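Long-range contacts in hypothetical protein TT1466 (PDB 1IUL), which is of unknown function but, as a Rossmann-like CoA-binding domain protein, probably binds coenzyme A or a related nucleotide ligand: residues A[16-21]-A[41-46]; A[82-87]-A[104-109]. All blocks are in the same frame, centred on the assembly; numbering follows the deposited sequence.

Both contacts belong to one Rossmann-like domain whose parallel sheet runs in the strand order 42-46, 15-19, 73-76, 98-100, 120-121. Interaction 1 pairs the first two of these strands, about 6 Å from the centre of the chain. Interaction 2 lies farther out, about 13 Å from that centre, and joins segments that follow strands 73-76 and 98-100. The contact centres are 18 Å apart, and their nearest atoms come to about 4 Å without touching. G20 and A21 also follow the C-terminal end of a strand, the side where folds of this class usually bind their nucleotide.

Interaction 1: A[16-21]-A[41-46]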
loop_
_atom_site.group_PDB
_atom_site.type_symbol
_atom_site.label_atom_id
_atom_site.label_comp_id
_atom_site.label_asym_id
_atom_site.label_seq_id
_atom_site.Cartn_x
_atom_site.Cartn_y
_atom_site.Cartn_z
ATOM N N ILE A 16 3.077 6.571 -0.783
ATOM C CA ILE A 16 2.519 5.243 -0.940
ATOM C C ILE A 16 3.265 4.352 0.038
ATOM O O ILE A 16 4.461 4.112 -0.122
ATOM C CB ILE A 16 2.723 4.702 -2.379
ATOM C CG1 ILE A 16 1.940 5.560 -3.376
ATOM C CG2 ILE A 16 2.268 3.250 -2.461
ATOM C CD1 ILE A 16 2.130 5.148 -4.820
ATOM N N ALA A 17 2.572 3.895 1.076
ATOM C CA ALA A 17 3.189 3.014 2.056
ATOM C C ALA A 17 3.055 1.610 1.502
ATOM O O ALA A 17 2.000 1.240 0.991
ATOM C CB ALA A 17 2.479 3.120 3.398
ATOM N N VAL A 18 4.123 0.827 1.589
ATOM C CA VAL A 18 4.090 -0.537 1.081
ATOM C C VAL A 18 4.135 -1.531 2.223
ATOM O O VAL A 18 5.192 -1.770 2.798
ATOM C CB VAL A 18 5.279 -0.806 0.141
ATOM C CG1 VAL A 18 5.218 -2.235 -0.397
ATOM C CG2 VAL A 18 5.264 0.202 -0.993
ATOM N N LEU A 19 2.985 -2.109 2.555
ATOM C CA LEU A 19 2.931 -3.090 3.629
ATOM C C LEU A 19 3.358 -4.437 3.073
ATOM O O LEU A 19 2.661 -5.029 2.250
ATOM C CB LEU A 19 1.518 -3.186 4.211
ATOM C CG LEU A 19 1.454 -3.837 5.595
ATOM C CD1 LEU A 19 2.202 -2.961 6.597
ATOM C CD2 LEU A 19 -0.001 -4.028 6.019
ATOM N N GLY A 20 4.507 -4.917 3.532
ATOM C CA GLY A 20 5.025 -6.180 3.051
ATOM C C GLY A 20 6.154 -5.953 2.057
ATOM O O GLY A 20 6.529 -6.867 1.320
ATOM N N ALA A 21 6.687 -4.730 2.032
ATOM C CA ALA A 21 7.792 -4.370 1.141
ATOM C C ALA A 21 8.895 -5.425 1.210
ATOM O O ALA A 21 9.256 -5.894 2.291
ATOM C CB ALA A 21 8.352 -3.001 1.531
ATOM N N TYR A 41 6.330 8.965 -7.029
ATOM C CA TYR A 41 5.700 8.689 -5.739
ATOM C C TYR A 41 6.746 8.453 -4.659
ATOM O O TYR A 41 7.809 7.890 -4.925
ATOM C CB TYR A 41 4.822 7.440 -5.821
ATOM C CG TYR A 41 3.590 7.589 -6.673
ATOM C CD1 TYR A 41 3.508 6.969 -7.917
ATOM C CD2 TYR A 41 2.491 8.320 -6.225
ATOM C CE1 TYR A 41 2.365 7.070 -8.695
ATOM C CE2 TYR A 41 1.340 8.428 -6.997
ATOM C CZ TYR A 41 1.285 7.799 -8.232
ATOM O OH TYR A 41 0.153 7.901 -9.011
ATOM N N ARG A 42 6.441 8.877 -3.438
ATOM C CA ARG A 42 7.349 8.659 -2.323
ATOM C C ARG A 42 6.886 7.384 -1.624
ATOM O O ARG A 42 5.988 7.418 -0.783
ATOM C CB ARG A 42 7.298 9.834 -1.347
ATOM C CG ARG A 42 8.179 9.648 -0.122
ATOM C CD ARG A 42 8.141 10.876 0.768
ATOM N NE ARG A 42 9.309 10.952 1.637
ATOM C CZ ARG A 42 9.841 12.090 2.072
ATOM N NH1 ARG A 42 9.306 13.253 1.718
ATOM N NH2 ARG A 42 10.911 12.067 2.858
ATOM N N VAL A 43 7.488 6.256 -1.982
ATOM C CA VAL A 43 7.092 4.996 -1.378
ATOM C C VAL A 43 7.832 4.738 -0.071
ATOM O O VAL A 43 9.063 4.807 -0.001
ATOM C CB VAL A 43 7.258 3.801 -2.380
ATOM C CG1 VAL A 43 7.526 4.331 -3.775
ATOM C CG2 VAL A 43 8.347 2.853 -1.932
ATOM N N LEU A 44 7.047 4.469 0.968
ATOM C CA LEU A 44 7.554 4.209 2.307
ATOM C C LEU A 44 7.426 2.732 2.632
ATOM O O LEU A 44 6.327 2.239 2.881
ATOM C CB LEU A 44 6.765 5.030 3.331
ATOM C CG LEU A 44 6.478 6.485 2.949
ATOM C CD1 LEU A 44 5.402 7.066 3.860
ATOM C CD2 LEU A 44 7.770 7.291 3.050
ATOM N N PRO A 45 8.554 2.005 2.643
ATOM C CA PRO A 45 8.551 0.572 2.940
ATOM C C PRO A 45 8.270 0.235 4.404
ATOM O O PRO A 45 8.844 0.833 5.317
ATOM C CB PRO A 45 9.940 0.111 2.495
ATOM C CG PRO A 45 10.795 1.321 2.638
ATOM C CD PRO A 45 9.914 2.511 2.370
ATOM N N VAL A 46 7.380 -0.728 4.615
ATOM C CA VAL A 46 7.029 -1.175 5.954
ATOM C C VAL A 46 7.033 -2.701 5.969
ATOM O O VAL A 46 6.242 -3.341 5.277
ATOM C CB VAL A 46 5.628 -0.672 6.377
ATOM C CG1 VAL A 46 5.239 -1.278 7.729
ATOM C CG2 VAL A 46 5.619 0.848 6.464
#
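I16 through L19 pair with V43 through V46 as neighbouring parallel strands of the Rossmann-like sheet, the two ends of a beta-alpha-beta crossover through helix 28-37. The axes of segments 16-19 and 42-46 approach to 4.4 Å. I16 N donates to R42 O at 3.0 Å, from well above the carbonyl plane, and I16 O takes L44 N at 2.8 Å. V18 repeats the pattern with L44 O and V46 N. The ladder then runs past the strand end: G20 N reaches V46 O at 2.9 Å, almost on the line of that carbonyl. G20 is the third residue of a type II turn from V18 to A21, with a positive phi (103°) that suits glycine, and the turn brings A21 CB against P45 CB (3.6 Å).

At the other end, I16 turns CG1 beside its backbone N (chi1 -65°) and extends beyond it, laying CD1 over one face of the Y41 ring in a CH-pi contact, 3.4 Å from Y41 CG and nearer the rim than the centre. The Y41 hydroxyl bonds to L10 O. With an alanine at Y41, I16 CD1 would probably lose its aromatic cover and L10 O its hydroxyl partner.

I16, V18, V43 and P45 share one face of the sheet; helix 28-37 packs there through P33 on V18, L36 on I16 and R37 on V43. A17, L19, L44 and V46 line the opposite face, where L19 CD1 meets V46 CG1 at 3.7 Å. On its far edge strand 16-19 bonds to I73, D75 and F77, which places it inside the sheet.

Interaction 2: A[82-87]-A[104-109]; sequences ALMDHL and IRHPEF
M84 and F109 bring the two backbones closest, with their CA atoms 6.0 Å apart. Residues 83-86 coil with helical backbone angles just ahead of helix 87-93, H86 N reaching back to L83 O and L87 N to M84 O. Across from them, 104-106 is extended and leads into helix 107-115.

L83 sets CB over one face of the F109 ring, 4.1 Å from its centroid, as a CH-pi contact. Farther along, L83 CD1 rests 3.8 Å from both I104 CG2 and H106 CB. L87 adds CD2 obliquely to the same ring, 3.8 Å from F109 CE1, while its CA lies at the ring edge, in plane.

H106 is the N-cap of helix 107-115, a histidine doing the job more often given to Ser, Thr or Asp. Its ring stands with CG anti to the backbone N (chi1 -163°), so that ND1 accepts F109 N at 3.0 Å, close to the ring plane and nearly straight (167°). H106 N in turn bonds to E110 OE2, a carboxylate that also holds R105 in a salt bridge.

The M84 chain, bent at chi2 and chi3, carries SD obliquely to the capping imidazole, 3.6 Å from H106 CE1, and near the plane of the F109 ring at its edge. The M84 side chain crosses that of E108 at about a right angle, its CE 3.7 Å from E108 CD.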
loop_
_atom_site.group_PDB
_atom_site.type_symbol
_atom_site.label_atom_id
_atom_site.label_comp_id
_atom_site.label_asym_id
_atom_site.label_seq_id
_atom_site.Cartn_x
_atom_site.Cartn_y
_atom_site.Cartn_z
ATOM N N ALA A 82 -3.027 -12.498 7.211
ATOM C CA ALA A 82 -2.206 -11.611 8.027
ATOM C C ALA A 82 -2.782 -10.206 8.098
ATOM O O ALA A 82 -2.181 -9.318 8.700
ATOM C CB ALA A 82 -0.787 -11.553 7.463
ATOM N N LEU A 83 -3.957 -10.012 7.506
ATOM C CA LEU A 83 -4.583 -8.693 7.469
ATOM C C LEU A 83 -5.353 -8.234 8.708
ATOM O O LEU A 83 -5.264 -7.066 9.093
ATOM C CB LEU A 83 -5.506 -8.593 6.246
ATOM C CG LEU A 83 -4.885 -8.813 4.860
ATOM C CD1 LEU A 83 -5.945 -8.583 3.791
ATOM C CD2 LEU A 83 -3.705 -7.870 4.657
ATOM N N MET A 84 -6.109 -9.134 9.329
ATOM C CA MET A 84 -6.901 -8.760 10.499
ATOM C C MET A 84 -6.064 -8.262 11.682
ATOM O O MET A 84 -6.488 -7.372 12.424
ATOM C CB MET A 84 -7.786 -9.931 10.931
ATOM C CG MET A 84 -9.233 -9.535 11.224
ATOM S SD MET A 84 -10.009 -8.508 9.966
ATOM C CE MET A 84 -11.014 -7.465 10.969
ATOM N N ASP A 85 -4.871 -8.821 11.849
ATOM C CA ASP A 85 -4.002 -8.403 12.938
ATOM C C ASP A 85 -3.500 -6.974 12.742
ATOM O O ASP A 85 -3.200 -6.285 13.714
ATOM C CB ASP A 85 -2.824 -9.366 13.063
ATOM C CG ASP A 85 -3.244 -10.720 13.603
ATOM O OD1 ASP A 85 -4.461 -10.935 13.792
ATOM O OD2 ASP A 85 -2.361 -11.571 13.837
ATOM N N HIS A 86 -3.430 -6.525 11.492
ATOM C CA HIS A 86 -2.966 -5.173 11.183
ATOM C C HIS A 86 -4.092 -4.136 11.117
ATOM O O HIS A 86 -3.835 -2.934 11.014
ATOM C CB HIS A 86 -2.207 -5.167 9.852
ATOM C CG HIS A 86 -0.891 -5.880 9.902
ATOM N ND1 HIS A 86 0.190 -5.399 10.608
ATOM C CD2 HIS A 86 -0.486 -7.044 9.342
ATOM C CE1 HIS A 86 1.203 -6.237 10.483
ATOM N NE2 HIS A 86 0.821 -7.243 9.718
ATOM N N LEU A 87 -5.337 -4.603 11.177
ATOM C CA LEU A 87 -6.502 -3.725 11.108
ATOM C C LEU A 87 -6.427 -2.474 11.993
ATOM O O LEU A 87 -6.712 -1.372 11.531
ATOM C CB LEU A 87 -7.767 -4.514 11.453
ATOM C CG LEU A 87 -9.092 -4.159 10.767
ATOM C CD1 LEU A 87 -10.172 -4.105 11.826
ATOM C CD2 LEU A 87 -9.011 -2.832 10.026
ATOM N N ILE A 104 -5.310 -10.939 -3.160
ATOM C CA ILE A 104 -5.550 -10.615 -1.762
ATOM C C ILE A 104 -6.913 -9.981 -1.549
ATOM O O ILE A 104 -7.185 -8.882 -2.028
ATOM C CB ILE A 104 -4.472 -9.660 -1.199
ATOM C CG1 ILE A 104 -3.104 -10.340 -1.229
ATOM C CG2 ILE A 104 -4.811 -9.277 0.233
ATOM C CD1 ILE A 104 -1.948 -9.373 -1.371
ATOM N N ARG A 105 -7.765 -10.704 -0.828
ATOM C CA ARG A 105 -9.109 -10.250 -0.495
ATOM C C ARG A 105 -9.379 -10.727 0.923
ATOM O O ARG A 105 -8.822 -11.732 1.360
ATOM C CB ARG A 105 -10.163 -10.872 -1.427
ATOM C CG ARG A 105 -9.977 -10.615 -2.914
ATOM C CD ARG A 105 -10.307 -9.181 -3.303
ATOM N NE ARG A 105 -11.578 -8.709 -2.757
ATOM C CZ ARG A 105 -12.625 -8.351 -3.498
ATOM N NH1 ARG A 105 -12.559 -8.412 -4.822
ATOM N NH2 ARG A 105 -13.731 -7.910 -2.917
ATOM N N HIS A 106 -10.223 -9.994 1.638
ATOM C CA HIS A 106 -10.607 -10.349 2.998
ATOM C C HIS A 106 -11.881 -9.578 3.295
ATOM O O HIS A 106 -11.835 -8.404 3.652
ATOM C CB HIS A 106 -9.518 -9.970 4.003
ATOM C CG HIS A 106 -9.664 -10.648 5.330
ATOM N ND1 HIS A 106 -10.548 -10.213 6.296
ATOM C CD2 HIS A 106 -9.050 -11.738 5.848
ATOM C CE1 HIS A 106 -10.470 -11.006 7.350
ATOM N NE2 HIS A 106 -9.569 -11.939 7.104
ATOM N N PRO A 107 -13.040 -10.234 3.130
ATOM C CA PRO A 107 -14.351 -9.621 3.368
ATOM C C PRO A 107 -14.425 -8.793 4.646
ATOM O O PRO A 107 -14.815 -7.624 4.614
ATOM C CB PRO A 107 -15.304 -10.813 3.405
ATOM C CG PRO A 107 -14.635 -11.859 2.578
ATOM C CD PRO A 107 -13.151 -11.640 2.702
ATOM N N GLU A 108 -14.041 -9.397 5.766
ATOM C CA GLU A 108 -14.085 -8.707 7.048
ATOM C C GLU A 108 -13.219 -7.454 7.074
ATOM O O GLU A 108 -13.704 -6.361 7.357
ATOM C CB GLU A 108 -13.657 -9.646 8.174
ATOM C CG GLU A 108 -14.056 -9.133 9.545
ATOM C CD GLU A 108 -13.640 -10.061 10.658
ATOM O OE1 GLU A 108 -13.058 -11.126 10.360
ATOM O OE2 GLU A 108 -13.894 -9.722 11.833
ATOM N N PHE A 109 -11.935 -7.625 6.784
ATOM C CA PHE A 109 -10.989 -6.516 6.756
ATOM C C PHE A 109 -11.527 -5.359 5.908
ATOM O O PHE A 109 -11.545 -4.208 6.349
ATOM C CB PHE A 109 -9.658 -7.015 6.193
ATOM C CG PHE A 109 -8.568 -5.985 6.191
ATOM C CD1 PHE A 109 -7.979 -5.574 7.382
ATOM C CD2 PHE A 109 -8.108 -5.446 4.991
ATOM C CE1 PHE A 109 -6.944 -4.639 7.379
ATOM C CE2 PHE A 109 -7.074 -4.510 4.976
ATOM C CZ PHE A 109 -6.491 -4.107 6.171
#